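PDB 5MQO: Non-reducing end beta-L-arabinofuranosidase from Bacteroides thetaiotaomicron, which is a glycoside hydrolase of family GH127, probably an aceric acidase that helps gut bacteria break down complex plant pectin. Local coordinates for residues 34-46 with 467-479. Residues are numbered along the deposited sequence; the frame is centred on the assembly and turned at random.
Sequences AKMANTGIDAVHW and CQAQNYAYTLSPE
Ala37 and Leu476 form an antiparallel hydrogen-bonded pair and show how a chain's beginning can be tied to a distant segment: Ala37 N donates to Leu476 O at 3.1 Å, and Leu476 N returns a nearly straight bond (172°) to Ala37 O. Beside this pair, Met36 SD lies 3.3 Å from Thr475 OG1, a hydroxyl that is hydrogen-bonded to Asn484. Apolar contacts follow. Val44 divides its methyls: CG1, anti to the backbone N (chi1 -179°), meets Ala473 CB, while CG2 touches the edge of the Tyr474 ring at CD2 (3.7 Å). The indole of Trp46 receives Gln470 CB over its five-membered ring, a CH-pi contact 3.9 Å from the centroid, with Ala469 CB at its edge; the Gln470 amide stands almost perpendicular to the indole (86°), its NE2 bonded to Cys467 O. Replacing Trp46 with an alanine would probably leave Gln470 CB without its aromatic platform and open a gap beside Ala469 and Ala473. Trp51 stacks on the same indole. The 3-10 segment 469-472 leads from helix 458-466 into strand 474-477. Strand 37-38 lies outermost beside it in a mixed sheet, where the (alpha/alpha)6 catalytic domain of GH127 meets the beta-sheets.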
loop_
_atom_site.group_PDB
_atom_site.type_symbol
_atom_site.label_atom_id
_atom_site.label_comp_id
_atom_site.label_asym_id
_atom_site.label_seq_id
_atom_site.Cartn_x
_atom_site.Cartn_y
_atom_site.Cartn_z
ATOM N N ALA A 34 -4.331 -19.267 -8.910
ATOM C CA ALA A 34 -3.615 -18.043 -9.128
ATOM C C ALA A 34 -3.364 -17.977 -10.621
ATOM O O ALA A 34 -3.425 -19.006 -11.301
ATOM C CB ALA A 34 -2.302 -18.071 -8.376
ATOM N N LYS A 35 -3.100 -16.776 -11.117
ATOM C CA LYS A 35 -2.737 -16.548 -12.514
ATOM C C LYS A 35 -1.342 -15.971 -12.687
ATOM O O LYS A 35 -0.705 -16.172 -13.725
ATOM C CB LYS A 35 -3.770 -15.629 -13.159
ATOM C CG LYS A 35 -5.185 -16.116 -12.886
ATOM C CD LYS A 35 -6.159 -15.869 -14.027
ATOM C CE LYS A 35 -7.057 -17.093 -14.204
ATOM N NZ LYS A 35 -7.864 -16.937 -15.436
ATOM N N MET A 36 -0.902 -15.223 -11.684
ATOM C CA MET A 36 0.446 -14.700 -11.601
ATOM C C MET A 36 1.040 -14.982 -10.240
ATOM O O MET A 36 0.313 -15.211 -9.278
ATOM C CB MET A 36 0.428 -13.202 -11.740
ATOM C CG MET A 36 -0.233 -12.676 -12.981
ATOM S SD MET A 36 -0.386 -10.916 -12.717
ATOM C CE MET A 36 -0.942 -10.369 -14.325
ATOM N N ALA A 37 2.361 -14.932 -10.174
ATOM C CA ALA A 37 3.092 -15.060 -8.931
ATOM C C ALA A 37 4.209 -14.005 -8.862
ATOM O O ALA A 37 4.536 -13.371 -9.876
ATOM C CB ALA A 37 3.643 -16.458 -8.822
ATOM N N ASN A 38 4.728 -13.770 -7.654
ATOM C CA ASN A 38 5.827 -12.814 -7.457
ATOM C C ASN A 38 7.132 -13.276 -8.136
ATOM O O ASN A 38 7.356 -14.466 -8.401
ATOM C CB ASN A 38 6.140 -12.597 -5.956
ATOM C CG ASN A 38 5.208 -11.582 -5.252
ATOM O OD1 ASN A 38 3.996 -11.552 -5.449
ATOM N ND2 ASN A 38 5.789 -10.780 -4.387
ATOM N N THR A 39 7.982 -12.290 -8.403
ATOM C CA THR A 39 9.402 -12.489 -8.585
ATOM C C THR A 39 9.980 -12.810 -7.213
ATOM O O THR A 39 9.416 -12.429 -6.183
ATOM C CB THR A 39 10.129 -11.222 -9.093
ATOM O OG1 THR A 39 10.255 -10.252 -8.037
ATOM C CG2 THR A 39 9.433 -10.615 -10.264
ATOM N N GLY A 40 11.128 -13.478 -7.214
ATOM C CA GLY A 40 11.838 -13.840 -5.993
ATOM C C GLY A 40 12.185 -12.603 -5.209
ATOM O O GLY A 40 12.327 -11.522 -5.760
ATOM N N ILE A 41 12.292 -12.766 -3.901
ATOM C CA ILE A 41 12.522 -11.649 -2.980
ATOM C C ILE A 41 13.860 -10.954 -3.251
ATOM O O ILE A 41 14.004 -9.773 -2.950
ATOM C CB ILE A 41 12.359 -12.128 -1.502
ATOM C CG1 ILE A 41 12.228 -10.946 -0.552
ATOM C CG2 ILE A 41 13.494 -13.036 -1.056
ATOM C CD1 ILE A 41 11.692 -11.341 0.805
ATOM N N ASP A 42 14.792 -11.695 -3.861
ATOM C CA ASP A 42 16.149 -11.226 -4.240
ATOM C C ASP A 42 16.354 -10.756 -5.709
ATOM O O ASP A 42 17.433 -10.213 -6.063
ATOM C CB ASP A 42 17.196 -12.317 -3.900
ATOM C CG ASP A 42 16.957 -13.686 -4.628
ATOM O OD1 ASP A 42 15.881 -13.981 -5.193
ATOM O OD2 ASP A 42 17.889 -14.504 -4.598
ATOM N N ALA A 43 15.323 -10.916 -6.537
ATOM C CA ALA A 43 15.425 -10.698 -7.989
ATOM C C ALA A 43 15.424 -9.254 -8.478
ATOM O O ALA A 43 15.992 -8.984 -9.525
ATOM C CB ALA A 43 14.308 -11.445 -8.691
ATOM N N VAL A 44 14.775 -8.340 -7.760
ATOM C CA VAL A 44 14.624 -6.963 -8.226
ATOM C C VAL A 44 15.383 -6.048 -7.270
ATOM O O VAL A 44 15.170 -6.128 -6.068
ATOM C CB VAL A 44 13.127 -6.561 -8.323
ATOM C CG1 VAL A 44 12.955 -5.136 -8.836
ATOM C CG2 VAL A 44 12.366 -7.522 -9.239
ATOM N N HIS A 45 16.309 -5.230 -7.792
ATOM C CA HIS A 45 16.918 -4.112 -7.033
ATOM C C HIS A 45 16.527 -2.782 -7.690
ATOM O O HIS A 45 16.715 -2.620 -8.889
ATOM C CB HIS A 45 18.463 -4.110 -7.037
ATOM C CG HIS A 45 19.120 -5.430 -6.778
ATOM N ND1 HIS A 45 18.516 -6.470 -6.104
ATOM C CD2 HIS A 45 20.378 -5.845 -7.051
ATOM C CE1 HIS A 45 19.359 -7.486 -6.015
ATOM N NE2 HIS A 45 20.497 -7.125 -6.573
ATOM N N TRP A 46 16.037 -1.826 -6.899
ATOM C CA TRP A 46 15.984 -0.429 -7.336
ATOM C C TRP A 46 17.422 0.043 -7.592
ATOM O O TRP A 46 18.339 -0.324 -6.842
ATOM C CB TRP A 46 15.372 0.521 -6.279
ATOM C CG TRP A 46 13.995 0.226 -5.857
ATOM C CD1 TRP A 46 13.558 0.005 -4.572
ATOM C CD2 TRP A 46 12.844 0.099 -6.701
ATOM N NE1 TRP A 46 12.202 -0.241 -4.573
ATOM C CE2 TRP A 46 11.739 -0.187 -5.861
ATOM C CE3 TRP A 46 12.639 0.203 -8.080
ATOM C CZ2 TRP A 46 10.457 -0.368 -6.352
ATOM C CZ3 TRP A 46 11.357 0.014 -8.578
ATOM C CH2 TRP A 46 10.276 -0.262 -7.708
ATOM N N CYS A 467 10.341 -0.912 2.797
ATOM C CA CYS A 467 11.571 -1.697 2.519
ATOM C C CYS A 467 11.382 -2.847 1.503
ATOM O O CYS A 467 12.362 -3.446 1.078
ATOM C CB CYS A 467 12.167 -2.290 3.808
ATOM S SG CYS A 467 13.001 -1.118 4.900
ATOM N N GLN A 468 10.138 -3.165 1.142
ATOM C CA GLN A 468 9.814 -4.247 0.221
ATOM C C GLN A 468 9.236 -3.802 -1.096
ATOM O O GLN A 468 8.900 -4.651 -1.911
ATOM C CB GLN A 468 8.786 -5.136 0.878
ATOM C CG GLN A 468 9.313 -5.922 2.064
ATOM C CD GLN A 468 8.190 -6.495 2.882
ATOM O OE1 GLN A 468 7.033 -6.056 2.758
ATOM N NE2 GLN A 468 8.505 -7.465 3.729
ATOM N N ALA A 469 9.101 -2.493 -1.320
ATOM C CA ALA A 469 8.485 -1.944 -2.546
ATOM C C ALA A 469 8.929 -2.669 -3.811
ATOM O O ALA A 469 8.106 -3.019 -4.632
ATOM C CB ALA A 469 8.803 -0.476 -2.668
ATOM N N GLN A 470 10.232 -2.907 -3.953
ATOM C CA GLN A 470 10.793 -3.647 -5.126
ATOM C C GLN A 470 10.122 -4.971 -5.451
ATOM O O GLN A 470 10.132 -5.374 -6.618
ATOM C CB GLN A 470 12.307 -3.883 -5.028
ATOM C CG GLN A 470 12.767 -4.738 -3.845
ATOM C CD GLN A 470 12.856 -3.952 -2.564
ATOM O OE1 GLN A 470 12.707 -2.720 -2.569
ATOM N NE2 GLN A 470 13.078 -4.644 -1.455
ATOM N N ASN A 471 9.552 -5.626 -4.431
ATOM C CA ASN A 471 8.840 -6.890 -4.596
ATOM C C ASN A 471 7.479 -6.743 -5.226
ATOM O O ASN A 471 6.809 -7.754 -5.408
ATOM C CB ASN A 471 8.671 -7.590 -3.261
ATOM C CG ASN A 471 9.956 -8.155 -2.751
ATOM O OD1 ASN A 471 10.348 -9.269 -3.131
ATOM N ND2 ASN A 471 10.622 -7.413 -1.891
ATOM N N TYR A 472 7.078 -5.505 -5.550
ATOM C CA TYR A 472 5.841 -5.199 -6.282
ATOM C C TYR A 472 6.045 -4.726 -7.765
ATOM O O TYR A 472 5.074 -4.414 -8.473
ATOM C CB TYR A 472 5.052 -4.147 -5.456
ATOM C CG TYR A 472 4.650 -4.688 -4.087
ATOM C CD1 TYR A 472 3.482 -5.420 -3.944
ATOM C CD2 TYR A 472 5.481 -4.541 -2.969
ATOM C CE1 TYR A 472 3.141 -5.986 -2.733
ATOM C CE2 TYR A 472 5.143 -5.105 -1.739
ATOM C CZ TYR A 472 3.963 -5.824 -1.620
ATOM O OH TYR A 472 3.564 -6.368 -0.419
ATOM N N ALA A 473 7.286 -4.708 -8.254
ATOM C CA ALA A 473 7.564 -4.103 -9.562
ATOM C C ALA A 473 7.099 -4.984 -10.692
ATOM O O ALA A 473 6.567 -4.467 -11.650
ATOM C CB ALA A 473 9.033 -3.788 -9.714
ATOM N N TYR A 474 7.263 -6.306 -10.562
ATOM C CA TYR A 474 6.895 -7.251 -11.624
ATOM C C TYR A 474 6.085 -8.432 -11.079
ATOM O O TYR A 474 6.125 -8.733 -9.886
ATOM C CB TYR A 474 8.149 -7.841 -12.308
ATOM C CG TYR A 474 9.166 -6.869 -12.900
ATOM C CD1 TYR A 474 9.049 -6.396 -14.221
ATOM C CD2 TYR A 474 10.291 -6.470 -12.168
ATOM C CE1 TYR A 474 9.992 -5.513 -14.770
ATOM C CE2 TYR A 474 11.230 -5.599 -12.711
ATOM C CZ TYR A 474 11.075 -5.124 -14.008
ATOM O OH TYR A 474 11.998 -4.263 -14.525
ATOM N N THR A 475 5.361 -9.117 -11.953
ATOM C CA THR A 475 4.942 -10.483 -11.669
ATOM C C THR A 475 5.274 -11.365 -12.848
ATOM O O THR A 475 5.574 -10.880 -13.942
ATOM C CB THR A 475 3.433 -10.562 -11.442
ATOM O OG1 THR A 475 2.780 -9.897 -12.527
ATOM C CG2 THR A 475 3.027 -9.911 -10.093
ATOM N N LEU A 476 5.164 -12.665 -12.638
ATOM C CA LEU A 476 5.379 -13.652 -13.709
ATOM C C LEU A 476 4.125 -14.480 -13.945
ATOM O O LEU A 476 3.218 -14.515 -13.103
ATOM C CB LEU A 476 6.514 -14.607 -13.340
ATOM C CG LEU A 476 7.763 -14.019 -12.674
ATOM C CD1 LEU A 476 8.605 -15.124 -12.055
ATOM C CD2 LEU A 476 8.577 -13.197 -13.675
ATOM N N SER A 477 4.108 -15.143 -15.100
ATOM C CA SER A 477 3.166 -16.232 -15.392
ATOM C C SER A 477 3.827 -17.104 -16.442
ATOM O O SER A 477 4.932 -16.803 -16.864
ATOM C CB SER A 477 1.802 -15.696 -15.848
ATOM O OG SER A 477 1.813 -15.164 -17.150
ATOM N N PRO A 478 3.181 -18.202 -16.850
ATOM C CA PRO A 478 3.788 -19.007 -17.928
ATOM C C PRO A 478 3.904 -18.284 -19.291
ATOM O O PRO A 478 4.807 -18.596 -20.071
ATOM C CB PRO A 478 2.857 -20.227 -18.029
ATOM C CG PRO A 478 2.208 -20.302 -16.692
ATOM C CD PRO A 478 2.004 -18.872 -16.276
ATOM N N GLU A 479 3.009 -17.330 -19.548
ATOM C CA GLU A 479 3.041 -16.492 -20.748
ATOM C C GLU A 479 4.222 -15.519 -20.855
ATOM O O GLU A 479 4.551 -15.092 -21.963
ATOM C CB GLU A 479 1.738 -15.691 -20.850
ATOM C CG GLU A 479 0.508 -16.504 -21.225
ATOM C CD GLU A 479 -0.696 -15.607 -21.529
ATOM O OE1 GLU A 479 -1.708 -15.725 -20.800
ATOM O OE2 GLU A 479 -0.635 -14.779 -22.489
#